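Local coordinates for fatty Acyl-Adenylate Ligase (Escherichia coli, PDB 3PBK), which belongs to the ANL superfamily of AMP-binding enzymes and carries 5'-O-[(S)-(dodecanoyloxy)(hydroxy)phosphoryl]adenosine in its ligand pocket, at residues G211-R215 and F347-A351; W300-G306 and T331-C335. All blocks are in the same frame, centred on the assembly; numbering follows the deposited sequence.

The two contacts lie about 8 Å apart, centre to centre, within the AMP-binding region, and both reach toward the bound 1ZZ. Along the chain the order is 211-215, 300-306, 331-335, 347-351, so the sequence between the partners of interaction 1 contains all of interaction 2. Interaction 2 pairs strands 302-305 and 332-337, neighbours in the mixed sheet; the next strand, 344-347, delivers F347 to interaction 1. The backbone bond from S348 N to P334 O and the bond between R301 NH2 and K213 O join the contacts, while M333 packs against I212 and F347. A loop following a helix is thereby fastened to the sheet beside the ligand pocket.

Interaction 1: G211-R215 and F347-A351; sequences GIKLR and FSDEA
The C-terminal end of helix 197-211 closes over the end of strand 344-347, with the peptide between G211 and I212 lying across one face of the F347 ring. Over the centre of that ring sits I212 N, 4.0 Å above its plane, while G211 C is offset toward the rim. F347 turns CG anti to its carbonyl carbon (chi1 -64°), which sets the ring under this peptide. On the same side of the ring I212 adds an apolar touch at the rim, its CG1 lying 3.7 Å from F347 CE2.

Farther along, the contact becomes polar. The first residue to leave the helical conformation is K213, with a positive phi of 64°, and beyond it R215 and E350 reach toward each other from opposite directions. Their salt bridge uses a single pair, R215 NH2 to E350 OE2 at 3.3 Å; the bond is bent (139° at the hydrogen), and the donor also stands above the carboxylate plane. The K213 chain crosses the same carboxylate, CD lying 3.6 Å from E350 OE1, but its NZ is too distant from that oxygen for a salt bridge. Two waters bridge the segments: one donates to the backbone oxygens G211 O and S348 O, the other accepts from the K213 side-chain NZ (2.8 Å) and from E350 N.

Around this seam, I207 of helix 197-211 touches both I212 and F347, C335 of strand 332-337 packs on the F347 ring, and I212 also touches the bound 1ZZ, so the helix end, the sheet and the ligand meet here.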
loop_
_atom_site.group_PDB
_atom_site.type_symbol
_atom_site.label_atom_id
_atom_site.label_comp_id
_atom_site.label_asym_id
_atom_site.label_seq_id
_atom_site.Cartn_x
_atom_site.Cartn_y
_atom_site.Cartn_z
ATOM N N GLY A 211 -9.795 2.635 -14.446
ATOM C CA GLY A 211 -9.466 3.463 -13.300
ATOM C C GLY A 211 -8.485 4.563 -13.641
ATOM O O GLY A 211 -8.851 5.733 -13.734
ATOM N N ILE A 212 -7.228 4.190 -13.827
ATOM C CA ILE A 212 -6.221 5.159 -14.206
ATOM C C ILE A 212 -6.536 5.664 -15.603
ATOM O O ILE A 212 -6.448 6.860 -15.878
ATOM C CB ILE A 212 -4.803 4.541 -14.191
ATOM C CG1 ILE A 212 -4.372 4.188 -12.760
ATOM C CG2 ILE A 212 -3.796 5.488 -14.848
ATOM C CD1 ILE A 212 -3.601 5.271 -12.052
ATOM N N LYS A 213 -6.918 4.736 -16.477
ATOM C CA LYS A 213 -7.060 5.028 -17.897
ATOM C C LYS A 213 -5.708 5.398 -18.512
ATOM O O LYS A 213 -5.399 6.569 -18.726
ATOM C CB LYS A 213 -8.107 6.117 -18.117
ATOM C CG LYS A 213 -9.489 5.658 -17.698
ATOM C CD LYS A 213 -10.504 6.768 -17.731
ATOM C CE LYS A 213 -11.902 6.196 -17.658
ATOM N NZ LYS A 213 -12.910 7.270 -17.472
ATOM N N LEU A 214 -4.895 4.383 -18.771
ATOM C CA LEU A 214 -3.593 4.587 -19.383
ATOM C C LEU A 214 -3.741 4.803 -20.879
ATOM O O LEU A 214 -4.780 4.487 -21.470
ATOM C CB LEU A 214 -2.693 3.382 -19.130
ATOM C CG LEU A 214 -2.245 3.141 -17.688
ATOM C CD1 LEU A 214 -1.741 1.705 -17.516
ATOM C CD2 LEU A 214 -1.194 4.167 -17.263
ATOM N N ARG A 215 -2.688 5.332 -21.487
ATOM C CA ARG A 215 -2.685 5.634 -22.908
ATOM C C ARG A 215 -1.389 5.162 -23.522
ATOM O O ARG A 215 -0.415 4.927 -22.815
ATOM C CB ARG A 215 -2.826 7.136 -23.114
ATOM C CG ARG A 215 -4.034 7.695 -22.418
ATOM C CD ARG A 215 -3.971 9.185 -22.322
ATOM N NE ARG A 215 -5.249 9.751 -21.908
ATOM C CZ ARG A 215 -5.472 11.059 -21.826
ATOM N NH1 ARG A 215 -4.488 11.902 -22.126
ATOM N NH2 ARG A 215 -6.662 11.523 -21.442
ATOM N N PHE A 347 -11.148 4.998 -8.339
ATOM C CA PHE A 347 -10.273 6.080 -8.742
ATOM C C PHE A 347 -11.127 7.316 -8.935
ATOM O O PHE A 347 -12.258 7.220 -9.399
ATOM C CB PHE A 347 -9.593 5.741 -10.068
ATOM C CG PHE A 347 -8.680 4.540 -10.006
ATOM C CD1 PHE A 347 -9.179 3.264 -10.167
ATOM C CD2 PHE A 347 -7.319 4.693 -9.806
ATOM C CE1 PHE A 347 -8.339 2.163 -10.124
ATOM C CE2 PHE A 347 -6.470 3.593 -9.764
ATOM C CZ PHE A 347 -6.983 2.325 -9.925
ATOM N N SER A 348 -10.599 8.480 -8.573
ATOM C CA SER A 348 -11.282 9.732 -8.863
ATOM C C SER A 348 -11.331 9.914 -10.383
ATOM O O SER A 348 -10.598 9.250 -11.126
ATOM C CB SER A 348 -10.573 10.906 -8.191
ATOM O OG SER A 348 -11.389 12.068 -8.188
ATOM N N ASP A 349 -12.205 10.801 -10.847
ATOM C CA ASP A 349 -12.393 10.978 -12.277
ATOM C C ASP A 349 -11.099 11.410 -12.970
ATOM O O ASP A 349 -10.144 11.869 -12.322
ATOM C CB ASP A 349 -13.515 11.971 -12.555
ATOM C CG ASP A 349 -14.898 11.412 -12.209
ATOM O OD1 ASP A 349 -15.125 10.193 -12.392
ATOM O OD2 ASP A 349 -15.765 12.204 -11.763
ATOM N N GLU A 350 -11.066 11.232 -14.290
ATOM C CA GLU A 350 -9.923 11.613 -15.105
ATOM C C GLU A 350 -9.836 13.126 -15.065
ATOM O O GLU A 350 -10.861 13.809 -15.031
ATOM C CB GLU A 350 -10.140 11.122 -16.535
ATOM C CG GLU A 350 -8.881 10.717 -17.285
ATOM C CD GLU A 350 -9.176 10.094 -18.665
ATOM O OE1 GLU A 350 -10.362 10.094 -19.102
ATOM O OE2 GLU A 350 -8.206 9.604 -19.310
ATOM N N ALA A 351 -8.616 13.652 -15.032
ATOM C CA ALA A 351 -8.384 15.107 -14.973
ATOM C C ALA A 351 -9.246 15.869 -13.945
ATOM O O ALA A 351 -9.752 16.958 -14.227
ATOM C CB ALA A 351 -8.546 15.727 -16.364
HETATM O O HOH W 1 -11.236 7.218 -13.292
HETATM O O HOH W 2 -12.847 9.040 -15.240
#

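Interaction 2: W300-G306 and T331-C335. With 1ZZ (5'-O-[(S)-(dodecanoyloxy)(hydroxy)phosphoryl]adenosine), chain C.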
loop_
_atom_site.group_PDB
_atom_site.type_symbol
_atom_site.label_atom_id
_atom_site.label_comp_id
_atom_site.label_asym_id
_atom_site.label_seq_id
_atom_site.Cartn_x
_atom_site.Cartn_y
_atom_site.Cartn_z
ATOM N N TRP A 300 3.992 15.075 -16.333
ATOM C CA TRP A 300 3.329 14.286 -15.309
ATOM C C TRP A 300 1.828 14.364 -15.531
ATOM O O TRP A 300 1.194 15.362 -15.194
ATOM C CB TRP A 300 3.689 14.793 -13.913
ATOM C CG TRP A 300 3.435 13.790 -12.824
ATOM C CD1 TRP A 300 2.801 12.589 -12.949
ATOM C CD2 TRP A 300 3.788 13.912 -11.441
ATOM N NE1 TRP A 300 2.750 11.947 -11.735
ATOM C CE2 TRP A 300 3.346 12.740 -10.790
ATOM C CE3 TRP A 300 4.436 14.891 -10.690
ATOM C CZ2 TRP A 300 3.536 12.525 -9.423
ATOM C CZ3 TRP A 300 4.626 14.669 -9.330
ATOM C CH2 TRP A 300 4.178 13.499 -8.714
ATOM N N ARG A 301 1.264 13.304 -16.097
ATOM C CA ARG A 301 -0.140 13.284 -16.507
ATOM C C ARG A 301 -1.092 12.833 -15.395
ATOM O O ARG A 301 -2.196 13.364 -15.246
ATOM C CB ARG A 301 -0.287 12.369 -17.719
ATOM C CG ARG A 301 -1.640 12.406 -18.373
ATOM C CD ARG A 301 -1.670 11.479 -19.571
ATOM N NE ARG A 301 -1.952 10.096 -19.206
ATOM C CZ ARG A 301 -3.134 9.674 -18.778
ATOM N NH1 ARG A 301 -4.133 10.533 -18.636
ATOM N NH2 ARG A 301 -3.317 8.397 -18.484
ATOM N N VAL A 302 -0.660 11.842 -14.624
ATOM C CA VAL A 302 -1.464 11.323 -13.529
ATOM C C VAL A 302 -0.627 11.134 -12.264
ATOM O O VAL A 302 0.260 10.276 -12.211
ATOM C CB VAL A 302 -2.152 9.996 -13.920
ATOM C CG1 VAL A 302 -2.995 9.455 -12.763
ATOM C CG2 VAL A 302 -3.002 10.194 -15.159
ATOM N N ALA A 303 -0.908 11.962 -11.259
ATOM C CA ALA A 303 -0.310 11.826 -9.930
ATOM C C ALA A 303 -1.339 11.261 -8.944
ATOM O O ALA A 303 -2.244 11.966 -8.498
ATOM C CB ALA A 303 0.228 13.166 -9.446
ATOM N N GLY A 304 -1.198 9.981 -8.619
ATOM C CA GLY A 304 -2.171 9.293 -7.793
ATOM C C GLY A 304 -1.856 9.315 -6.311
ATOM O O GLY A 304 -0.691 9.354 -5.911
ATOM N N ILE A 305 -2.903 9.302 -5.492
ATOM C CA ILE A 305 -2.745 9.249 -4.050
ATOM C C ILE A 305 -3.724 8.253 -3.479
ATOM O O ILE A 305 -4.896 8.262 -3.837
ATOM C CB ILE A 305 -3.041 10.593 -3.382
ATOM C CG1 ILE A 305 -2.441 11.748 -4.181
ATOM C CG2 ILE A 305 -2.542 10.593 -1.957
ATOM C CD1 ILE A 305 -3.447 12.462 -5.076
ATOM N N GLY A 306 -3.243 7.401 -2.583
ATOM C CA GLY A 306 -4.095 6.449 -1.900
ATOM C C GLY A 306 -3.263 5.737 -0.859
ATOM O O GLY A 306 -2.122 6.133 -0.631
ATOM N N THR A 331 -3.885 16.979 -12.308
ATOM C CA THR A 331 -3.306 15.658 -12.566
ATOM C C THR A 331 -3.441 14.760 -11.349
ATOM O O THR A 331 -3.159 13.570 -11.427
ATOM C CB THR A 331 -1.809 15.734 -12.972
ATOM O OG1 THR A 331 -1.035 16.241 -11.880
ATOM C CG2 THR A 331 -1.614 16.636 -14.181
ATOM N N PHE A 332 -3.866 15.347 -10.232
ATOM C CA PHE A 332 -4.122 14.605 -8.998
ATOM C C PHE A 332 -5.249 13.605 -9.153
ATOM O O PHE A 332 -6.345 13.936 -9.616
ATOM C CB PHE A 332 -4.469 15.546 -7.842
ATOM C CG PHE A 332 -3.279 15.989 -7.046
ATOM C CD1 PHE A 332 -2.270 15.091 -6.726
ATOM C CD2 PHE A 332 -3.170 17.301 -6.607
ATOM C CE1 PHE A 332 -1.167 15.496 -5.988
ATOM C CE2 PHE A 332 -2.075 17.715 -5.871
ATOM C CZ PHE A 332 -1.070 16.811 -5.558
HETATM N N MSE A 333 -4.981 12.372 -8.750
HETATM C CA MSE A 333 -6.015 11.363 -8.761
HETATM C C MSE A 333 -6.047 10.576 -7.468
HETATM O O MSE A 333 -5.322 9.599 -7.304
HETATM C CB MSE A 333 -5.868 10.433 -9.960
HETATM C CG MSE A 333 -7.206 9.831 -10.378
HETATM SE SE MSE A 333 -7.094 8.529 -11.833
HETATM C CE MSE A 333 -6.013 7.206 -10.906
ATOM N N PRO A 334 -6.884 11.013 -6.533
ATOM C CA PRO A 334 -7.104 10.223 -5.330
ATOM C C PRO A 334 -7.750 8.899 -5.699
ATOM O O PRO A 334 -8.661 8.874 -6.521
ATOM C CB PRO A 334 -8.076 11.085 -4.528
ATOM C CG PRO A 334 -7.831 12.465 -5.005
ATOM C CD PRO A 334 -7.551 12.317 -6.464
ATOM N N CYS A 335 -7.276 7.817 -5.092
ATOM C CA CYS A 335 -7.810 6.483 -5.349
ATOM C C CYS A 335 -7.808 5.604 -4.091
ATOM O O CYS A 335 -7.121 5.902 -3.119
ATOM C CB CYS A 335 -6.993 5.815 -6.437
ATOM S SG CYS A 335 -5.306 5.567 -5.935
HETATM P P 1ZZ C . -3.139 -2.314 1.262
HETATM C C1 1ZZ C . -0.279 2.172 -12.610
HETATM N N1 1ZZ C . -6.671 2.736 2.430
HETATM O O1 1ZZ C . -2.743 0.606 -0.306
HETATM C C2 1ZZ C . -1.374 1.753 -11.666
HETATM N N2 1ZZ C . -6.563 3.701 0.438
HETATM O O2 1ZZ C . -3.075 -1.703 -0.269
HETATM C C3 1ZZ C . -1.222 2.115 -10.191
HETATM N N3 1ZZ C . -7.940 4.654 3.543
HETATM O O3 1ZZ C . -3.917 -3.684 1.475
HETATM C C4 1ZZ C . -2.465 1.827 -9.328
HETATM N N4 1ZZ C . -8.395 6.439 2.135
HETATM O O4 1ZZ C . -1.875 -2.520 1.762
HETATM C C5 1ZZ C . -2.683 2.486 -7.961
HETATM N N5 1ZZ C . -7.689 6.350 -0.196
HETATM O O5 1ZZ C . -3.900 -1.245 2.171
HETATM C C6 1ZZ C . -3.551 1.646 -7.061
HETATM O O6 1ZZ C . -5.597 0.815 2.974
HETATM C C7 1ZZ C . -4.507 2.284 -6.087
HETATM O O7 1ZZ C . -8.366 1.000 5.161
HETATM C C8 1ZZ C . -4.805 1.523 -4.814
HETATM O O8 1ZZ C . -8.563 -1.161 3.302
HETATM C C9 1ZZ C . -4.585 2.198 -3.452
HETATM C C10 1ZZ C . -3.850 1.478 -2.350
HETATM C C11 1ZZ C . -3.885 0.045 -2.045
HETATM C C12 1ZZ C . -3.340 -0.321 -0.746
HETATM C C13 1ZZ C . -5.241 -1.547 2.456
HETATM C C14 1ZZ C . -6.039 -0.523 3.274
HETATM C C15 1ZZ C . -7.545 -0.243 3.119
HETATM C C16 1ZZ C . -7.673 0.970 3.941
HETATM C C17 1ZZ C . -6.481 1.764 3.531
HETATM C C18 1ZZ C . -6.237 2.586 1.180
HETATM C C19 1ZZ C . -7.245 4.562 1.299
HETATM C C20 1ZZ C . -7.314 4.016 2.488
HETATM C C21 1ZZ C . -8.466 5.884 3.315
HETATM C C22 1ZZ C . -7.760 5.763 1.083
#
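F332 meets strand 302-305 with the edge of its ring, where A303 O lies near the ring plane, and I305 CD1 approaches the same ring obliquely. F327 and Y280 make edge-to-face contacts with F332. The W300 indole carries A303 CB over one face, and its NE1 makes a weak hydrogen bond to V302 O. V302 CG2 lies over one face of the R301 guanidinium, whose NH2 is hydrogen-bonded to K213 O and forms a salt bridge with D218.

Between the strands the pairing is parallel, matching A303 with F332, G304 with M333 and I305 with P334. Four backbone bonds of 2.7 to 3.0 Å alternate across it: A303 N to T331 O, M333 N to A303 O, I305 N to M333 O and C335 N to I305 O. T331 lays CB and CG2 against the backbone oxygens of R301 and W300, while its OG1 is hydrogen-bonded to D328 O. On the face opposite A303, F332 and I305, V302 CG1 lies 4.1 Å from M333 CB.

C335 SG sits between the backbone N and the carbonyl carbon (chi1 63°) and comes to 3.4 Å from 1ZZ C7, on the acyl chain. C335 O accepts a hydrogen bond from 1ZZ N5 (3.0 Å). One residue at the strand end therefore packs its sulfur against the acyl chain and gives its carbonyl to the adenine amino group, while its N-H keeps it in the sheet.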